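Local coordinates for protein Alpha/beta fold hydrolase (Pseudomonas aeruginosa, PDB 6I8W) that hydrolyses membrane phospholipids as a phospholipase A and virulence factor, and is probably also active on monoacylglycerols, at residues A[44-48]-A[121-126]; A[190-194]-A[211-215]. All coordinates share one frame; numbering follows the deposited sequence.

How the contacts relate
Contact 1 joins the outermost strand 41-47 of the central sheet to helix 112-125, within the alpha/beta hydrolase core. Contact 2 joins two helices, 191-199 and 208-234, that lie between core strands 154-160 and 250-255 in sequence, where enzymes of this fold commonly carry their cap or lid. The two follow each other along the chain. The centres of contact 1 and contact 2 are about 32 Å apart and their nearest atoms about 18 Å apart. They lie on opposite sides of the chain's centre. Each has a small molecule nearby: a carbon dioxide beside S44 in contact 1, and a myristic acid about 4 Å from the L214 side chain in contact 2.

Contact 1: residues A[44-48]-A[121-126]; sequences SVQVD and NFAAAI. With CO2 (carbon dioxide), chain F.
V45 and V47 face helix 112-125 and press their methyl groups into its side. The CB of A125 fits the dip between CG2 of V45 and CG2 of V47, 4.0 Å from each. The other methyl of V45, CG1, meets the F122 ring obliquely, 3.7 Å from CE1. It takes this place because chi1 of 60° sets CG1 between the backbone N and the carbonyl carbon, which leaves CG2 for A125. CG2 of I126 approaches the same CG1 more loosely. V47 is turned differently. Its CG1 is anti to the backbone N and packs 3.6 Å from CB of N121, while its CG2 comes in at the edge of the F122 ring. Beyond the valines, N121 ND2 gives a weak, bent hydrogen bond to OD2 of D48 at 3.1 Å. The amide and carboxylate planes are nearly perpendicular, at 89°. At the S44 end of the segment, S44 N is 3.0 Å from the carbon of a bound carbon dioxide. Strand 44-47 and helix 121-125 run at 123° to each other, their axes 8.7 Å apart at closest. This is a helix packed on one face of the central sheet of an alpha/beta hydrolase, at outermost strand 41-47. F122 reaches inward over I52 and Y54 of strand 50-57, meeting Y54 edge-to-face, and over V92 and L94 of strand 90-94.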
loop_
_atom_site.group_PDB
_atom_site.type_symbol
_atom_site.label_atom_id
_atom_site.label_comp_id
_atom_site.label_asym_id
_atom_site.label_seq_id
_atom_site.Cartn_x
_atom_site.Cartn_y
_atom_site.Cartn_z
ATOM N N SER A 44 -5.911 -1.619 -16.417
ATOM C CA SER A 44 -6.317 -2.829 -15.729
ATOM C C SER A 44 -5.959 -4.042 -16.566
ATOM O O SER A 44 -5.801 -3.952 -17.784
ATOM C CB SER A 44 -7.812 -2.814 -15.419
ATOM O OG SER A 44 -8.570 -3.018 -16.586
ATOM N N VAL A 45 -5.779 -5.172 -15.890
ATOM C CA VAL A 45 -5.487 -6.420 -16.570
ATOM C C VAL A 45 -6.121 -7.558 -15.778
ATOM O O VAL A 45 -6.165 -7.525 -14.543
ATOM C CB VAL A 45 -3.950 -6.628 -16.741
ATOM C CG1 VAL A 45 -3.252 -6.660 -15.401
ATOM C CG2 VAL A 45 -3.660 -7.905 -17.548
ATOM N N GLN A 46 -6.627 -8.553 -16.489
ATOM C CA GLN A 46 -7.202 -9.739 -15.868
ATOM C C GLN A 46 -6.117 -10.757 -15.552
ATOM O O GLN A 46 -5.380 -11.193 -16.443
ATOM C CB GLN A 46 -8.255 -10.377 -16.788
ATOM C CG GLN A 46 -9.440 -9.461 -17.090
ATOM C CD GLN A 46 -10.293 -9.976 -18.241
ATOM O OE1 GLN A 46 -9.881 -10.864 -18.984
ATOM N NE2 GLN A 46 -11.488 -9.417 -18.390
ATOM N N VAL A 47 -6.054 -11.159 -14.288
ATOM C CA VAL A 47 -5.075 -12.127 -13.808
ATOM C C VAL A 47 -5.830 -13.204 -13.043
ATOM O O VAL A 47 -6.470 -12.891 -12.035
ATOM C CB VAL A 47 -4.012 -11.456 -12.894
ATOM C CG1 VAL A 47 -2.994 -12.480 -12.462
ATOM C CG2 VAL A 47 -3.362 -10.267 -13.609
ATOM N N ASP A 48 -5.773 -14.444 -13.543
ATOM C CA ASP A 48 -6.594 -15.547 -13.039
ATOM C C ASP A 48 -8.052 -15.096 -12.927
ATOM O O ASP A 48 -8.743 -15.376 -11.933
ATOM C CB ASP A 48 -6.096 -16.106 -11.700
ATOM C CG ASP A 48 -4.767 -16.841 -11.821
ATOM O OD1 ASP A 48 -4.571 -17.595 -12.799
ATOM O OD2 ASP A 48 -3.934 -16.712 -10.907
ATOM N N ASN A 121 2.062 -13.436 -10.936
ATOM C CA ASN A 121 1.254 -13.640 -12.135
ATOM C C ASN A 121 0.921 -12.302 -12.821
ATOM O O ASN A 121 0.846 -12.225 -14.051
ATOM C CB ASN A 121 -0.051 -14.378 -11.794
ATOM C CG ASN A 121 0.177 -15.819 -11.360
ATOM O OD1 ASN A 121 1.221 -16.401 -11.631
ATOM N ND2 ASN A 121 -0.809 -16.395 -10.672
ATOM N N PHE A 122 0.703 -11.268 -12.019
ATOM C CA PHE A 122 0.460 -9.920 -12.542
ATOM C C PHE A 122 1.685 -9.373 -13.295
ATOM O O PHE A 122 1.554 -8.794 -14.368
ATOM C CB PHE A 122 0.066 -8.964 -11.404
ATOM C CG PHE A 122 0.124 -7.484 -11.780
ATOM C CD1 PHE A 122 -0.930 -6.869 -12.451
ATOM C CD2 PHE A 122 1.220 -6.710 -11.428
ATOM C CE1 PHE A 122 -0.876 -5.498 -12.773
ATOM C CE2 PHE A 122 1.282 -5.345 -11.755
ATOM C CZ PHE A 122 0.240 -4.747 -12.425
ATOM N N ALA A 123 2.871 -9.547 -12.728
ATOM C CA ALA A 123 4.077 -9.079 -13.402
ATOM C C ALA A 123 4.204 -9.754 -14.774
ATOM O O ALA A 123 4.471 -9.085 -15.774
ATOM C CB ALA A 123 5.324 -9.338 -12.539
ATOM N N ALA A 124 3.966 -11.065 -14.834
ATOM C CA ALA A 124 3.996 -11.767 -16.113
ATOM C C ALA A 124 2.925 -11.226 -17.062
ATOM O O ALA A 124 3.154 -11.101 -18.269
ATOM C CB ALA A 124 3.819 -13.292 -15.909
ATOM N N ALA A 125 1.759 -10.900 -16.513
ATOM C CA ALA A 125 0.649 -10.442 -17.329
ATOM C C ALA A 125 0.940 -9.092 -17.995
ATOM O O ALA A 125 0.435 -8.822 -19.086
ATOM C CB ALA A 125 -0.624 -10.341 -16.484
ATOM N N ILE A 126 1.745 -8.247 -17.363
ATOM C CA ILE A 126 2.095 -6.972 -18.011
ATOM C C ILE A 126 3.477 -7.028 -18.665
ATOM O O ILE A 126 4.015 -6.013 -19.106
ATOM C CB ILE A 126 2.038 -5.776 -17.027
ATOM C CG1 ILE A 126 3.013 -5.963 -15.863
ATOM C CG2 ILE A 126 0.618 -5.583 -16.514
ATOM C CD1 ILE A 126 3.267 -4.666 -15.070
HETATM C C CO2 F . -7.098 -0.824 -19.105
HETATM O O1 CO2 F . -6.028 -0.898 -19.478
HETATM O O2 CO2 F . -8.167 -0.749 -18.729
#

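Contact 2: residues A[190-194]-A[211-215]; sequences EDFQK and KRYLG
The backbones of 190-194 and 211-215 come closest at F192 and G215, whose CA atoms are 5.2 Å apart. The F192 ring lies against the helix turn K211-G215. CA of G215 sits over one face of the ring, 3.9 Å from its centroid and 27° off the normal, a CH-pi contact. Glycine has no side chain to hold the ring off, and CG of F192 comes within 3.5 Å of G215 CA. At the far end of the ring, CZ packs 3.7 Å from CB of L214. The two helices belong to the region inserted between core strands, where this fold usually carries its lid, and L214 also touches a bound myristic acid. Beside this apolar patch, K211 stretches out and crosses Q193 at about a right angle. Its NZ gives a short hydrogen bond, 2.6 Å, to OE1 of Q193, in the carbonyl plane and on a lone pair, with a C=O...N angle of 135°. Q193 bends at chi2 (61°) to bring its amide there. D197 and Q203 accept hydrogen bonds from NE2, so both ends of the amide are engaged and its rotation is fixed. The contact thus pairs a buried ring-on-backbone fit with a hydrogen bond from a charged donor beside it. The lysine charge would probably polarise the amide and strengthen NE2 as a donor.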
loop_
_atom_site.group_PDB
_atom_site.type_symbol
_atom_site.label_atom_id
_atom_site.label_comp_id
_atom_site.label_asym_id
_atom_site.label_seq_id
_atom_site.Cartn_x
_atom_site.Cartn_y
_atom_site.Cartn_z
ATOM N N GLU A 190 -16.142 8.780 12.244
ATOM C CA GLU A 190 -15.193 9.481 13.114
ATOM C C GLU A 190 -13.916 8.656 13.328
ATOM O O GLU A 190 -12.891 9.184 13.780
ATOM C CB GLU A 190 -15.800 9.781 14.487
ATOM C CG GLU A 190 -15.906 8.552 15.382
ATOM C CD GLU A 190 -17.204 7.784 15.252
ATOM O OE1 GLU A 190 -17.990 8.075 14.329
ATOM O OE2 GLU A 190 -17.417 6.857 16.066
ATOM N N ASP A 191 -13.965 7.364 13.006
ATOM C CA ASP A 191 -12.789 6.512 13.200
ATOM C C ASP A 191 -11.779 6.706 12.077
ATOM O O ASP A 191 -10.655 6.206 12.154
ATOM C CB ASP A 191 -13.180 5.032 13.284
ATOM C CG ASP A 191 -13.847 4.668 14.610
ATOM O OD1 ASP A 191 -13.920 5.537 15.507
ATOM O OD2 ASP A 191 -14.294 3.503 14.751
ATOM N N PHE A 192 -12.163 7.424 11.027
ATOM C CA PHE A 192 -11.225 7.626 9.934
ATOM C C PHE A 192 -10.132 8.598 10.363
ATOM O O PHE A 192 -8.963 8.349 10.104
ATOM C CB PHE A 192 -11.909 8.129 8.662
ATOM C CG PHE A 192 -10.964 8.231 7.486
ATOM C CD1 PHE A 192 -10.404 7.090 6.935
ATOM C CD2 PHE A 192 -10.617 9.466 6.957
ATOM C CE1 PHE A 192 -9.508 7.170 5.859
ATOM C CE2 PHE A 192 -9.736 9.560 5.882
ATOM C CZ PHE A 192 -9.173 8.408 5.335
ATOM N N GLN A 193 -10.502 9.689 11.034
ATOM C CA GLN A 193 -9.486 10.610 11.554
ATOM C C GLN A 193 -8.594 9.880 12.543
ATOM O O GLN A 193 -7.404 10.158 12.631
ATOM C CB GLN A 193 -10.105 11.839 12.237
ATOM C CG GLN A 193 -9.035 12.859 12.707
ATOM C CD GLN A 193 -8.207 13.414 11.559
ATOM O OE1 GLN A 193 -8.752 13.996 10.631
ATOM N NE2 GLN A 193 -6.885 13.236 11.615
ATOM N N LYS A 194 -9.179 8.933 13.273
ATOM C CA LYS A 194 -8.428 8.129 14.225
ATOM C C LYS A 194 -7.377 7.278 13.510
ATOM O O LYS A 194 -6.248 7.130 13.994
ATOM C CB LYS A 194 -9.380 7.243 15.031
ATOM C CG LYS A 194 -8.697 6.341 16.035
ATOM N N LYS A 211 -11.608 14.503 2.897
ATOM C CA LYS A 211 -11.449 13.634 4.057
ATOM C C LYS A 211 -12.736 12.885 4.403
ATOM O O LYS A 211 -12.706 11.692 4.649
ATOM C CB LYS A 211 -10.999 14.448 5.268
ATOM C CG LYS A 211 -10.924 13.638 6.551
ATOM C CD LYS A 211 -10.706 14.560 7.735
ATOM C CE LYS A 211 -11.310 13.977 9.001
ATOM N NZ LYS A 211 -11.171 14.904 10.167
ATOM N N ARG A 212 -13.861 13.591 4.413
ATOM C CA ARG A 212 -15.139 12.962 4.732
ATOM C C ARG A 212 -15.503 11.847 3.748
ATOM O O ARG A 212 -16.020 10.800 4.143
ATOM C CB ARG A 212 -16.254 14.013 4.777
ATOM C CG ARG A 212 -16.292 14.777 6.089
ATOM C CD ARG A 212 -17.502 15.699 6.197
ATOM N NE ARG A 212 -17.170 17.085 5.877
ATOM C CZ ARG A 212 -17.510 17.695 4.746
ATOM N NH1 ARG A 212 -18.205 17.043 3.820
ATOM N NH2 ARG A 212 -17.162 18.959 4.545
ATOM N N TYR A 213 -15.252 12.070 2.464
ATOM C CA TYR A 213 -15.560 11.049 1.465
ATOM C C TYR A 213 -14.642 9.850 1.633
ATOM O O TYR A 213 -15.088 8.711 1.529
ATOM C CB TYR A 213 -15.481 11.623 0.056
ATOM C CG TYR A 213 -15.878 10.666 -1.047
ATOM C CD1 TYR A 213 -17.150 10.087 -1.070
ATOM C CD2 TYR A 213 -15.043 10.441 -2.126
ATOM C CE1 TYR A 213 -17.539 9.250 -2.104
ATOM C CE2 TYR A 213 -15.422 9.614 -3.162
ATOM C CZ TYR A 213 -16.665 9.018 -3.146
ATOM O OH TYR A 213 -17.020 8.205 -4.189
ATOM N N LEU A 214 -13.358 10.095 1.872
ATOM C CA LEU A 214 -12.424 8.990 2.114
ATOM C C LEU A 214 -12.902 8.170 3.318
ATOM O O LEU A 214 -12.862 6.937 3.297
ATOM C CB LEU A 214 -11.004 9.502 2.355
ATOM C CG LEU A 214 -10.340 10.135 1.130
ATOM C CD1 LEU A 214 -8.971 10.701 1.485
ATOM C CD2 LEU A 214 -10.250 9.122 -0.009
ATOM N N GLY A 215 -13.370 8.865 4.355
ATOM C CA GLY A 215 -13.903 8.213 5.539
ATOM C C GLY A 215 -15.163 7.412 5.230
ATOM O O GLY A 215 -15.359 6.318 5.762
#